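Local coordinates for Epf (Streptococcus pyogenes, PDB 4ES8), which is a cell-surface adhesin that binds to cells through an N-terminal domain containing a carbohydrate-binding module, at residues V224-N229 with G312-V317; G228-Q233 with D280-L285; G247-L252 with S294-Q299; K290-I295 with D306-V311. One frame throughout, in Å; residues are numbered along the deposited sequence. Where two conformers were deposited one is given.

Contact 1: residues V224-N229 with G312-V317; sequences VAYVGN and GIDPKV
Tyr226 lays its ring against the backbone and side chain of Asp314. Asp314 CA sits over the centre of one face, 3.7 Å from the centroid of the Tyr226 ring, and makes a CH-pi contact. The carboxylate of Asp314 stacks beside it on the ring, with the two planes 15° apart and Asp314 CG 3.8 Å from Tyr226 CD2. Tyr226 CG is anti to its own carbonyl carbon (chi1 -53°), which swings the ring across residues 313 to 315. At the far end of the ring, Tyr226 OH and CZ meet the Pro315 ring, with OH 3.4 Å from Pro315 CD. Val227 adds a smaller apolar touch through CG2, 3.9 Å from Ile313 CD1. Val227 also packs on Val311.

Residues 226-229 form a type II beta turn, closed by a bond from Asn229 N to Tyr226 O. The turn follows strand 219-224 in what is probably the fibronectin-like domain, and the tail after strand 307-310 runs past it. Tyr226 and Gly312 form a single beta bridge.

Two backbone bonds hold that bridge. Gly312 N gives a nearly straight bond to Ala225 O at 2.9 Å. Val227 N reaches Gly312 O in a weak bond of 3.5 Å.

The remaining polar link passes through water. One water accepts from Asn229 ND2 and donates to Asp314 OD2 at 2.6 Å. Asn229 OD1 accepts from Asn231 N instead. Asp314 OD1 receives Lys316 N in an Asx turn, from above the carboxylate plane.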
loop_
_atom_site.group_PDB
_atom_site.type_symbol
_atom_site.label_atom_id
_atom_site.label_comp_id
_atom_site.label_asym_id
_atom_site.label_seq_id
_atom_site.Cartn_x
_atom_site.Cartn_y
_atom_site.Cartn_z
ATOM N N VAL A 224 28.331 15.821 3.001
ATOM C CA VAL A 224 29.381 16.579 3.694
ATOM C C VAL A 224 30.319 15.588 4.365
ATOM O O VAL A 224 29.898 14.789 5.207
ATOM C CB VAL A 224 28.791 17.607 4.700
ATOM C CG1 VAL A 224 29.887 18.228 5.574
ATOM C CG2 VAL A 224 28.001 18.696 3.976
ATOM N N ALA A 225 31.599 15.617 3.948
ATOM C CA ALA A 225 32.652 14.781 4.490
ATOM C C ALA A 225 33.931 15.583 4.520
ATOM O O ALA A 225 34.233 16.282 3.549
ATOM C CB ALA A 225 32.836 13.529 3.638
ATOM N N TYR A 226 34.668 15.479 5.622
ATOM C CA TYR A 226 35.950 16.170 5.767
ATOM C C TYR A 226 37.038 15.166 6.094
ATOM O O TYR A 226 36.798 14.204 6.828
ATOM C CB TYR A 226 35.868 17.262 6.864
ATOM C CG TYR A 226 34.734 18.255 6.692
ATOM C CD1 TYR A 226 34.599 18.994 5.520
ATOM C CD2 TYR A 226 33.837 18.504 7.727
ATOM C CE1 TYR A 226 33.573 19.926 5.366
ATOM C CE2 TYR A 226 32.820 19.451 7.593
ATOM C CZ TYR A 226 32.695 20.163 6.413
ATOM O OH TYR A 226 31.682 21.078 6.270
ATOM N N VAL A 227 38.253 15.384 5.548
ATOM C CA VAL A 227 39.417 14.513 5.808
ATOM C C VAL A 227 39.643 14.350 7.337
ATOM O O VAL A 227 39.502 15.320 8.079
ATOM C CB VAL A 227 40.695 15.057 5.109
ATOM C CG1 VAL A 227 40.660 14.779 3.614
ATOM C CG2 VAL A 227 40.882 16.557 5.362
ATOM N N GLY A 228 39.900 13.121 7.781
ATOM C CA GLY A 228 40.131 12.798 9.189
ATOM C C GLY A 228 38.934 12.876 10.123
ATOM O O GLY A 228 39.086 12.660 11.332
ATOM N N ASN A 229 37.725 13.149 9.573
ATOM C CA ASN A 229 36.487 13.272 10.339
ATOM C C ASN A 229 35.597 12.040 10.113
ATOM O O ASN A 229 35.292 11.690 8.967
ATOM C CB ASN A 229 35.766 14.564 9.959
ATOM C CG ASN A 229 34.664 14.982 10.917
ATOM O OD1 ASN A 229 33.887 14.163 11.417
ATOM N ND2 ASN A 229 34.552 16.276 11.167
ATOM N N GLY A 312 35.827 17.481 1.463
ATOM C CA GLY A 312 36.411 18.817 1.495
ATOM C C GLY A 312 37.291 19.024 2.707
ATOM O O GLY A 312 37.622 18.077 3.424
ATOM N N ILE A 313 37.719 20.269 2.891
ATOM C CA ILE A 313 38.481 20.746 4.044
ATOM C C ILE A 313 37.451 21.438 4.937
ATOM O O ILE A 313 36.698 22.275 4.438
ATOM C CB ILE A 313 39.660 21.685 3.608
ATOM C CG1 ILE A 313 40.665 20.984 2.640
ATOM C CG2 ILE A 313 40.369 22.340 4.814
ATOM C CD1 ILE A 313 41.447 19.705 3.194
ATOM N N ASP A 314 37.381 21.055 6.223
ATOM C CA ASP A 314 36.440 21.614 7.200
ATOM C C ASP A 314 36.547 23.157 7.223
ATOM O O ASP A 314 37.612 23.679 7.566
ATOM C CB ASP A 314 36.695 21.016 8.597
ATOM C CG ASP A 314 35.603 21.267 9.625
ATOM O OD1 ASP A 314 34.901 22.303 9.516
ATOM O OD2 ASP A 314 35.485 20.460 10.567
ATOM N N PRO A 315 35.474 23.899 6.828
ATOM C CA PRO A 315 35.573 25.371 6.785
ATOM C C PRO A 315 35.592 26.042 8.168
ATOM O O PRO A 315 35.553 27.278 8.220
ATOM C CB PRO A 315 34.337 25.787 5.978
ATOM C CG PRO A 315 33.352 24.711 6.223
ATOM C CD PRO A 315 34.146 23.440 6.361
ATOM N N LYS A 316 35.689 25.247 9.277
ATOM C CA LYS A 316 35.777 25.755 10.657
ATOM C C LYS A 316 36.937 26.766 10.774
ATOM O O LYS A 316 37.914 26.671 10.022
ATOM C CB LYS A 316 35.939 24.609 11.684
ATOM C CG LYS A 316 37.228 23.791 11.540
ATOM C CD LYS A 316 37.428 22.823 12.686
ATOM C CE LYS A 316 38.725 22.070 12.531
ATOM N NZ LYS A 316 39.268 21.628 13.841
ATOM N N VAL A 317 36.800 27.753 11.681
ATOM C CA VAL A 317 37.789 28.822 11.870
ATOM C C VAL A 317 39.163 28.263 12.223
ATOM O O VAL A 317 39.283 27.263 12.939
ATOM C CB VAL A 317 37.376 29.919 12.889
ATOM C CG1 VAL A 317 36.278 30.816 12.323
ATOM C CG2 VAL A 317 36.986 29.334 14.252
HETATM O O HOH W 1 36.771 18.207 10.707
#

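Contact 2: residues G228-Q233 with D280-L285; sequences GNKNVQ and DQAKSL
The flat peptide group joining Asn229 to Lys230 has the methyl of Ala282 over one face. Ala282 CB is 3.6 Å from Asn229 O and 3.7 Å from Lys230 N. Lys230 CG touches the same methyl group from beside it, at 3.9 Å from Ala282 CB. The carbonyl of Ala282 is met well above its plane: Gly228 N donates to Ala282 O at 2.9 Å, but the bond is bent to 136°. The amide of Asn229 serves its own segment. Its OD1 accepts from Asn231 N at 2.9 Å, tilted 18° from the carbonyl plane, in an Asx turn just before strand 231-237. Leu285 makes a looser touch, with CD1 4.2 Å from Asn229 O.

The charged end of Lys230 bends at its last two torsions and forms a salt bridge with Glu279, at the start of the helix. The short helix 279-284 thus lies against the turn between strands 219-224 and 231-237. The chain before the helix is tied to Lys230 through Leu277 and, in the strand proper, to Val232 through Ile275.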
loop_
_atom_site.group_PDB
_atom_site.type_symbol
_atom_site.label_atom_id
_atom_site.label_comp_id
_atom_site.label_asym_id
_atom_site.label_seq_id
_atom_site.Cartn_x
_atom_site.Cartn_y
_atom_site.Cartn_z
ATOM N N GLY A 228 39.900 13.121 7.781
ATOM C CA GLY A 228 40.131 12.798 9.189
ATOM C C GLY A 228 38.934 12.876 10.123
ATOM O O GLY A 228 39.086 12.660 11.332
ATOM N N ASN A 229 37.725 13.149 9.573
ATOM C CA ASN A 229 36.487 13.272 10.339
ATOM C C ASN A 229 35.597 12.040 10.113
ATOM O O ASN A 229 35.292 11.690 8.967
ATOM C CB ASN A 229 35.766 14.564 9.959
ATOM C CG ASN A 229 34.664 14.982 10.917
ATOM O OD1 ASN A 229 33.887 14.163 11.417
ATOM N ND2 ASN A 229 34.552 16.276 11.167
ATOM N N LYS A 230 35.212 11.365 11.208
ATOM C CA LYS A 230 34.389 10.151 11.160
ATOM C C LYS A 230 32.934 10.422 10.777
ATOM O O LYS A 230 32.264 9.508 10.278
ATOM C CB LYS A 230 34.394 9.443 12.530
ATOM C CG LYS A 230 35.743 8.830 12.925
ATOM C CD LYS A 230 35.729 8.181 14.322
ATOM C CE LYS A 230 35.639 9.160 15.476
ATOM N NZ LYS A 230 36.856 10.009 15.599
ATOM N N ASN A 231 32.438 11.651 11.037
ATOM C CA ASN A 231 31.050 12.026 10.806
ATOM C C ASN A 231 30.807 12.485 9.364
ATOM O O ASN A 231 31.339 13.519 8.953
ATOM C CB ASN A 231 30.641 13.127 11.802
ATOM C CG ASN A 231 31.110 12.883 13.222
ATOM O OD1 ASN A 231 30.805 11.860 13.846
ATOM N ND2 ASN A 231 31.889 13.815 13.755
ATOM N N VAL A 232 29.975 11.734 8.618
ATOM C CA VAL A 232 29.585 12.067 7.256
ATOM C C VAL A 232 28.113 12.448 7.335
ATOM O O VAL A 232 27.343 11.727 7.975
ATOM C CB VAL A 232 29.845 10.897 6.260
ATOM C CG1 VAL A 232 29.312 11.235 4.869
ATOM C CG2 VAL A 232 31.334 10.543 6.194
ATOM N N GLN A 233 27.731 13.568 6.727
ATOM C CA GLN A 233 26.339 14.014 6.776
ATOM C C GLN A 233 25.751 13.978 5.383
ATOM O O GLN A 233 26.242 14.663 4.483
ATOM C CB GLN A 233 26.233 15.431 7.380
ATOM C CG GLN A 233 26.615 15.486 8.862
ATOM C CD GLN A 233 26.356 16.847 9.470
ATOM O OE1 GLN A 233 26.291 17.879 8.778
ATOM N NE2 GLN A 233 26.224 16.881 10.790
ATOM N N ASP A 280 40.164 4.475 10.878
ATOM C CA ASP A 280 41.021 4.200 9.724
ATOM C C ASP A 280 40.397 4.751 8.441
ATOM O O ASP A 280 41.092 5.391 7.649
ATOM C CB ASP A 280 41.278 2.693 9.579
ATOM C CG ASP A 280 42.049 2.056 10.733
ATOM O OD1 ASP A 280 42.719 2.801 11.488
ATOM O OD2 ASP A 280 41.973 0.814 10.884
ATOM N N GLN A 281 39.074 4.534 8.253
ATOM C CA GLN A 281 38.368 5.055 7.079
ATOM C C GLN A 281 38.446 6.579 7.016
ATOM O O GLN A 281 38.785 7.114 5.954
ATOM C CB GLN A 281 36.899 4.604 7.081
ATOM C CG GLN A 281 36.732 3.141 6.723
ATOM C CD GLN A 281 35.293 2.703 6.892
ATOM O OE1 GLN A 281 34.480 3.386 7.527
ATOM N NE2 GLN A 281 34.958 1.561 6.337
ATOM N N ALA A 282 38.181 7.285 8.149
ATOM C CA ALA A 282 38.230 8.752 8.219
ATOM C C ALA A 282 39.638 9.275 7.919
ATOM O O ALA A 282 39.798 10.246 7.181
ATOM C CB ALA A 282 37.786 9.230 9.595
ATOM N N LYS A 283 40.653 8.619 8.502
ATOM C CA LYS A 283 42.053 8.988 8.296
ATOM C C LYS A 283 42.460 8.790 6.830
ATOM O O LYS A 283 43.311 9.537 6.341
ATOM C CB LYS A 283 42.934 8.138 9.219
ATOM C CG LYS A 283 44.387 8.565 9.278
ATOM C CD LYS A 283 45.210 7.505 9.996
ATOM C CE LYS A 283 46.663 7.872 10.089
ATOM N NZ LYS A 283 46.870 9.198 10.725
ATOM N N SER A 284 41.847 7.791 6.138
ATOM C CA SER A 284 42.147 7.437 4.745
ATOM C C SER A 284 41.483 8.362 3.702
ATOM O O SER A 284 41.904 8.329 2.544
ATOM C CB SER A 284 41.750 5.993 4.462
ATOM O OG SER A 284 42.532 5.087 5.226
ATOM N N LEU A 285 40.467 9.178 4.083
ATOM C CA LEU A 285 39.832 10.097 3.120
ATOM C C LEU A 285 40.846 11.066 2.537
ATOM O O LEU A 285 41.704 11.572 3.273
ATOM C CB LEU A 285 38.699 10.913 3.769
ATOM C CG LEU A 285 37.479 10.143 4.285
ATOM C CD1 LEU A 285 36.576 11.081 5.055
ATOM C CD2 LEU A 285 36.705 9.471 3.128
#

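Contact 3: residues G247-L252 with S294-Q299; sequences GDEISL and SIKQKQ
Glu249 and Lys296 face each other as a hydrogen-bonded pair of two antiparallel strands, 248-253 and 290-297. These are the central strands of a four-stranded sheet in a domain consistent with the fibronectin-like fold. Glu249 N donates to Lys296 O at 2.7 Å, and Lys296 N returns a bond to Glu249 O. Ser251 and Ser294 repeat the exchange. Lys298 N to Gly247 O carries the pairing past the end of the strand.

Ile250 and Ile295, a non-hydrogen-bonded pair, turn to the inner face and meet only loosely through their CG1 atoms, 4.3 Å apart. Ile295 CG2 instead packs on Asp248, 3.8 Å from its CB. Both isoleucines also rest on Leu236 of strand 231-237 in the facing sheet. Gln297 NE2 donates directly to Asp248 OD1 at 3.0 Å. Gln297 bends at chi2 (-54°) to bring its amide back to Asp248, with the two planes 52° apart. On the other face Glu249 lies across the lysines, and Glu249 CB is 3.9 Å from Lys298 CG. The lysine ends go to other partners, Lys296 to a salt bridge with Glu20 and Lys298 to Thr264.

A second shell positions the Asp248-Gln297 pair. Asp248 OD2 accepts from Ser218, while OD1 also takes a salt bridge from Arg242. These contacts hold a buried charge and should favour its ionised form. Gln299 OE1 passes 3.4 Å from Gly247 CA. It also holds the Gln297 amide: Gln297 NE2 donates to Gln299 OE1 at 3.0 Å, nearly in its amide plane.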
loop_
_atom_site.group_PDB
_atom_site.type_symbol
_atom_site.label_atom_id
_atom_site.label_comp_id
_atom_site.label_asym_id
_atom_site.label_seq_id
_atom_site.Cartn_x
_atom_site.Cartn_y
_atom_site.Cartn_z
ATOM N N GLY A 247 13.192 3.017 5.341
ATOM C CA GLY A 247 13.406 1.838 4.504
ATOM C C GLY A 247 14.477 1.988 3.446
ATOM O O GLY A 247 14.859 0.993 2.827
ATOM N N ASP A 248 14.950 3.214 3.188
ATOM C CA ASP A 248 16.016 3.390 2.206
ATOM C C ASP A 248 17.342 2.958 2.814
ATOM O O ASP A 248 17.678 3.351 3.939
ATOM C CB ASP A 248 16.092 4.856 1.755
ATOM C CG ASP A 248 14.962 5.303 0.852
ATOM O OD1 ASP A 248 13.934 4.589 0.783
ATOM O OD2 ASP A 248 15.103 6.359 0.218
ATOM N N GLU A 249 18.086 2.149 2.060
ATOM C CA GLU A 249 19.393 1.647 2.454
ATOM C C GLU A 249 20.457 2.476 1.757
ATOM O O GLU A 249 20.552 2.420 0.526
ATOM C CB GLU A 249 19.518 0.162 2.087
ATOM C CG GLU A 249 20.884 -0.417 2.420
ATOM C CD GLU A 249 21.184 -1.748 1.767
ATOM O OE1 GLU A 249 21.465 -1.774 0.544
ATOM O OE2 GLU A 249 21.120 -2.772 2.487
ATOM N N ILE A 250 21.227 3.252 2.522
ATOM C CA ILE A 250 22.282 4.103 1.956
ATOM C C ILE A 250 23.634 3.386 2.025
ATOM O O ILE A 250 24.069 3.044 3.124
ATOM C CB ILE A 250 22.368 5.464 2.699
ATOM C CG1 ILE A 250 21.010 6.215 2.682
ATOM C CG2 ILE A 250 23.496 6.324 2.094
ATOM C CD1 ILE A 250 20.953 7.362 3.677
ATOM N N SER A 251 24.308 3.217 0.881
ATOM C CA SER A 251 25.661 2.647 0.840
ATOM C C SER A 251 26.630 3.746 0.444
ATOM O O SER A 251 26.376 4.454 -0.536
ATOM C CB SER A 251 25.726 1.486 -0.144
ATOM O OG SER A 251 24.914 0.425 0.329
ATOM N N LEU A 252 27.694 3.941 1.243
ATOM C CA LEU A 252 28.710 4.982 0.986
ATOM C C LEU A 252 30.010 4.311 0.615
ATOM O O LEU A 252 30.444 3.406 1.326
ATOM C CB LEU A 252 28.891 5.837 2.246
ATOM C CG LEU A 252 29.993 6.902 2.197
ATOM C CD1 LEU A 252 29.602 8.036 1.247
ATOM C CD2 LEU A 252 30.231 7.491 3.602
ATOM N N SER A 294 24.958 5.130 -3.109
ATOM C CA SER A 294 23.934 4.337 -3.799
ATOM C C SER A 294 22.798 4.097 -2.809
ATOM O O SER A 294 23.067 3.713 -1.678
ATOM C CB SER A 294 24.509 3.022 -4.306
ATOM O OG SER A 294 23.479 2.244 -4.899
ATOM N N ILE A 295 21.532 4.336 -3.225
ATOM C CA ILE A 295 20.408 4.182 -2.302
ATOM C C ILE A 295 19.476 3.098 -2.828
ATOM O O ILE A 295 18.987 3.189 -3.962
ATOM C CB ILE A 295 19.677 5.532 -2.100
ATOM C CG1 ILE A 295 20.667 6.633 -1.581
ATOM C CG2 ILE A 295 18.490 5.391 -1.130
ATOM C CD1 ILE A 295 20.117 8.051 -1.477
ATOM N N LYS A 296 19.206 2.091 -1.987
ATOM C CA LYS A 296 18.311 1.003 -2.367
ATOM C C LYS A 296 17.062 1.098 -1.531
ATOM O O LYS A 296 17.168 1.167 -0.313
ATOM C CB LYS A 296 18.994 -0.354 -2.134
ATOM C CG LYS A 296 18.090 -1.559 -2.480
ATOM C CD LYS A 296 18.787 -2.867 -2.097
ATOM C CE LYS A 296 17.958 -4.086 -2.398
ATOM N NZ LYS A 296 18.403 -5.249 -1.581
ATOM N N GLN A 297 15.877 1.151 -2.173
ATOM C CA GLN A 297 14.633 1.152 -1.406
ATOM C C GLN A 297 14.406 -0.308 -0.979
ATOM O O GLN A 297 14.146 -1.142 -1.845
ATOM C CB GLN A 297 13.489 1.717 -2.255
ATOM C CG GLN A 297 12.485 2.530 -1.430
ATOM C CD GLN A 297 11.953 1.728 -0.268
ATOM O OE1 GLN A 297 11.366 0.659 -0.482
ATOM N NE2 GLN A 297 12.265 2.141 0.970
ATOM N N LYS A 298 14.549 -0.629 0.320
ATOM C CA LYS A 298 14.517 -2.047 0.723
ATOM C C LYS A 298 13.198 -2.737 0.476
ATOM O O LYS A 298 13.193 -3.950 0.264
ATOM C CB LYS A 298 14.881 -2.221 2.187
ATOM C CG LYS A 298 16.339 -1.984 2.506
ATOM C CD LYS A 298 16.466 -2.089 3.999
ATOM C CE LYS A 298 17.777 -2.653 4.411
ATOM N NZ LYS A 298 17.790 -2.859 5.883
ATOM N N GLN A 299 12.080 -2.000 0.506
ATOM C CA GLN A 299 10.791 -2.657 0.317
ATOM C C GLN A 299 10.456 -2.821 -1.165
ATOM O O GLN A 299 9.987 -3.890 -1.559
ATOM C CB GLN A 299 9.662 -1.904 1.037
ATOM C CG GLN A 299 9.787 -1.973 2.561
ATOM C CD GLN A 299 10.864 -1.094 3.142
ATOM O OE1 GLN A 299 11.067 0.050 2.734
ATOM N NE2 GLN A 299 11.548 -1.608 4.149
#

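Contact 4: residues K290-I295 with D306-V311; sequences KLKVSI and DFFFEV
Leu291 and Phe309 pair across a beta hairpin made by strands 290-297 and 307-310. The hairpin forms one side of the four-stranded sheet in what is probably the fibronectin-like domain. Four backbone bonds join it, two between Leu291 and Phe309 and two between Val293 and Phe307. The shortest runs from Val293 N to Phe307 O at 2.7 Å.

The tight side is the inner face. Phe309 CG stands between its backbone N and carbonyl carbon (chi1 71°), which carries the ring across toward strand 290-297. Leu291 CB lies over one face of this ring, off toward the rim. Leu291 CD1 comes 3.7 Å from Phe309 CZ. Val293 CG2 meets the edge of the same ring, near its plane, 3.8 Å from Phe309 CE1. Leu291 CD1 also packs on Val311 CG2 at 3.6 Å. Leu234 and Leu220 of the opposing sheet pack on Val293 and Phe309. Phe307 reaches Ile295 at a right angle, its CE2 4.1 Å from Ile295 CD1.

The outer face is looser and more exposed. Lys292 and Phe308 run side by side, with Lys292 CG 3.8 Å from Phe308 CE1. Lys292 also makes a cation-pi contact with Phe253. Lys290 and Glu310 touch through their CG atoms alone, and their charged ends stay well apart. Lys290 NZ gives Phe308 at most a weak, long cation-pi attraction. Lys292 NZ and Asp306 OD2 are too far apart for a salt bridge, and water links their residues instead. Asp306 OD1 accepts from two waters. One water accepts from Lys292 NZ; the other lies 2.6 Å from Asp306 OD1 and accepts from Ser294 OG.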
loop_
_atom_site.group_PDB
_atom_site.type_symbol
_atom_site.label_atom_id
_atom_site.label_comp_id
_atom_site.label_asym_id
_atom_site.label_seq_id
_atom_site.Cartn_x
_atom_site.Cartn_y
_atom_site.Cartn_z
ATOM N N LYS A 290 36.207 11.857 -4.554
ATOM C CA LYS A 290 34.828 11.678 -4.970
ATOM C C LYS A 290 34.263 10.430 -4.319
ATOM O O LYS A 290 34.560 9.311 -4.733
ATOM C CB LYS A 290 34.715 11.573 -6.503
ATOM C CG LYS A 290 34.890 12.898 -7.228
ATOM C CD LYS A 290 34.839 12.712 -8.756
ATOM C CE LYS A 290 33.442 12.510 -9.305
ATOM N NZ LYS A 290 33.464 12.178 -10.756
ATOM N N LEU A 291 33.444 10.619 -3.295
ATOM C CA LEU A 291 32.773 9.496 -2.652
ATOM C C LEU A 291 31.509 9.181 -3.428
ATOM O O LEU A 291 30.945 10.071 -4.068
ATOM C CB LEU A 291 32.428 9.807 -1.187
ATOM C CG LEU A 291 33.602 10.268 -0.290
ATOM C CD1 LEU A 291 33.116 10.575 1.120
ATOM C CD2 LEU A 291 34.725 9.204 -0.229
ATOM N N LYS A 292 31.050 7.928 -3.357
ATOM C CA LYS A 292 29.850 7.496 -4.068
ATOM C C LYS A 292 28.777 7.083 -3.086
ATOM O O LYS A 292 29.062 6.415 -2.076
ATOM C CB LYS A 292 30.178 6.318 -5.000
ATOM C CG LYS A 292 28.989 5.789 -5.812
ATOM C CD LYS A 292 29.397 4.704 -6.818
ATOM C CE LYS A 292 29.859 3.407 -6.177
ATOM N NZ LYS A 292 30.091 2.355 -7.210
ATOM N N VAL A 293 27.536 7.456 -3.406
ATOM C CA VAL A 293 26.369 7.062 -2.623
ATOM C C VAL A 293 25.411 6.313 -3.547
ATOM O O VAL A 293 25.076 6.819 -4.619
ATOM C CB VAL A 293 25.675 8.270 -1.952
ATOM C CG1 VAL A 293 24.353 7.850 -1.312
ATOM C CG2 VAL A 293 26.591 8.918 -0.909
ATOM N N SER A 294 24.958 5.130 -3.109
ATOM C CA SER A 294 23.934 4.337 -3.799
ATOM C C SER A 294 22.798 4.097 -2.809
ATOM O O SER A 294 23.067 3.713 -1.678
ATOM C CB SER A 294 24.509 3.022 -4.306
ATOM O OG SER A 294 23.479 2.244 -4.899
ATOM N N ILE A 295 21.532 4.336 -3.225
ATOM C CA ILE A 295 20.408 4.182 -2.302
ATOM C C ILE A 295 19.476 3.098 -2.828
ATOM O O ILE A 295 18.987 3.189 -3.962
ATOM C CB ILE A 295 19.677 5.532 -2.100
ATOM C CG1 ILE A 295 20.667 6.633 -1.581
ATOM C CG2 ILE A 295 18.490 5.391 -1.130
ATOM C CD1 ILE A 295 20.117 8.051 -1.477
ATOM N N ASP A 306 23.841 6.262 -9.286
ATOM C CA ASP A 306 24.957 6.501 -8.381
ATOM C C ASP A 306 25.074 7.995 -8.174
ATOM O O ASP A 306 24.985 8.743 -9.146
ATOM C CB ASP A 306 26.269 5.953 -8.973
ATOM C CG ASP A 306 26.392 4.445 -8.973
ATOM O OD1 ASP A 306 25.760 3.794 -8.109
ATOM O OD2 ASP A 306 27.189 3.918 -9.788
ATOM N N PHE A 307 25.248 8.435 -6.920
ATOM C CA PHE A 307 25.462 9.860 -6.610
ATOM C C PHE A 307 26.901 10.049 -6.170
ATOM O O PHE A 307 27.482 9.139 -5.576
ATOM C CB PHE A 307 24.525 10.344 -5.498
ATOM C CG PHE A 307 23.067 10.084 -5.776
ATOM C CD1 PHE A 307 22.369 10.857 -6.693
ATOM C CD2 PHE A 307 22.409 9.025 -5.165
ATOM C CE1 PHE A 307 21.030 10.586 -6.981
ATOM C CE2 PHE A 307 21.064 8.774 -5.431
ATOM C CZ PHE A 307 20.394 9.537 -6.365
ATOM N N PHE A 308 27.467 11.229 -6.420
ATOM C CA PHE A 308 28.854 11.517 -6.045
ATOM C C PHE A 308 28.961 12.868 -5.393
ATOM O O PHE A 308 28.251 13.814 -5.764
ATOM C CB PHE A 308 29.769 11.486 -7.290
ATOM C CG PHE A 308 29.749 10.190 -8.054
ATOM C CD1 PHE A 308 30.630 9.166 -7.737
ATOM C CD2 PHE A 308 28.812 9.971 -9.066
ATOM C CE1 PHE A 308 30.599 7.951 -8.435
ATOM C CE2 PHE A 308 28.766 8.753 -9.746
ATOM C CZ PHE A 308 29.668 7.754 -9.434
ATOM N N PHE A 309 29.905 12.985 -4.452
ATOM C CA PHE A 309 30.204 14.254 -3.820
ATOM C C PHE A 309 31.656 14.225 -3.401
ATOM O O PHE A 309 32.213 13.146 -3.166
ATOM C CB PHE A 309 29.259 14.583 -2.637
ATOM C CG PHE A 309 29.452 13.747 -1.393
ATOM C CD1 PHE A 309 28.848 12.496 -1.273
ATOM C CD2 PHE A 309 30.214 14.220 -0.324
ATOM C CE1 PHE A 309 29.035 11.719 -0.122
ATOM C CE2 PHE A 309 30.363 13.460 0.845
ATOM C CZ PHE A 309 29.778 12.215 0.939
ATOM N N GLU A 310 32.260 15.411 -3.290
ATOM C CA GLU A 310 33.659 15.491 -2.886
ATOM C C GLU A 310 33.849 15.666 -1.406
ATOM O O GLU A 310 33.122 16.421 -0.764
ATOM C CB GLU A 310 34.338 16.677 -3.579
ATOM C CG GLU A 310 34.717 16.401 -5.027
ATOM C CD GLU A 310 35.442 17.539 -5.725
ATOM O OE1 GLU A 310 35.934 18.460 -5.032
ATOM O OE2 GLU A 310 35.537 17.495 -6.973
ATOM N N VAL A 311 34.912 15.051 -0.890
ATOM C CA VAL A 311 35.426 15.290 0.459
ATOM C C VAL A 311 36.015 16.708 0.417
ATOM O O VAL A 311 36.636 17.082 -0.575
ATOM C CB VAL A 311 36.505 14.237 0.850
ATOM C CG1 VAL A 311 37.182 14.572 2.185
ATOM C CG2 VAL A 311 35.950 12.823 0.876
HETATM O O HOH W 2 27.134 1.793 -6.966
HETATM O O HOH W 3 23.339 3.014 -7.390
#

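Overall arrangement
All four contacts lie in the C-terminal part of the chain, whose three-stranded and four-stranded sheets fit a fibronectin-like domain. Contacts 3 and 4 share strand 290-297 and belong to the same sheet, their centres about 13 Å apart. Contacts 1 and 2 share Gly228 and Asn229, with centres about 9 Å apart at the end of the domain, where strands 219-224 and 231-237 of the three-stranded sheet are joined. The centres of contacts 1 and 3 are farthest apart, about 25 Å. Contact 1 closes a loop that encloses contacts 3 and 4. Contact 2 crosses contact 3 along the chain and closes before contact 4 opens. They tie both sheets, the short helix and the C-terminal tail together.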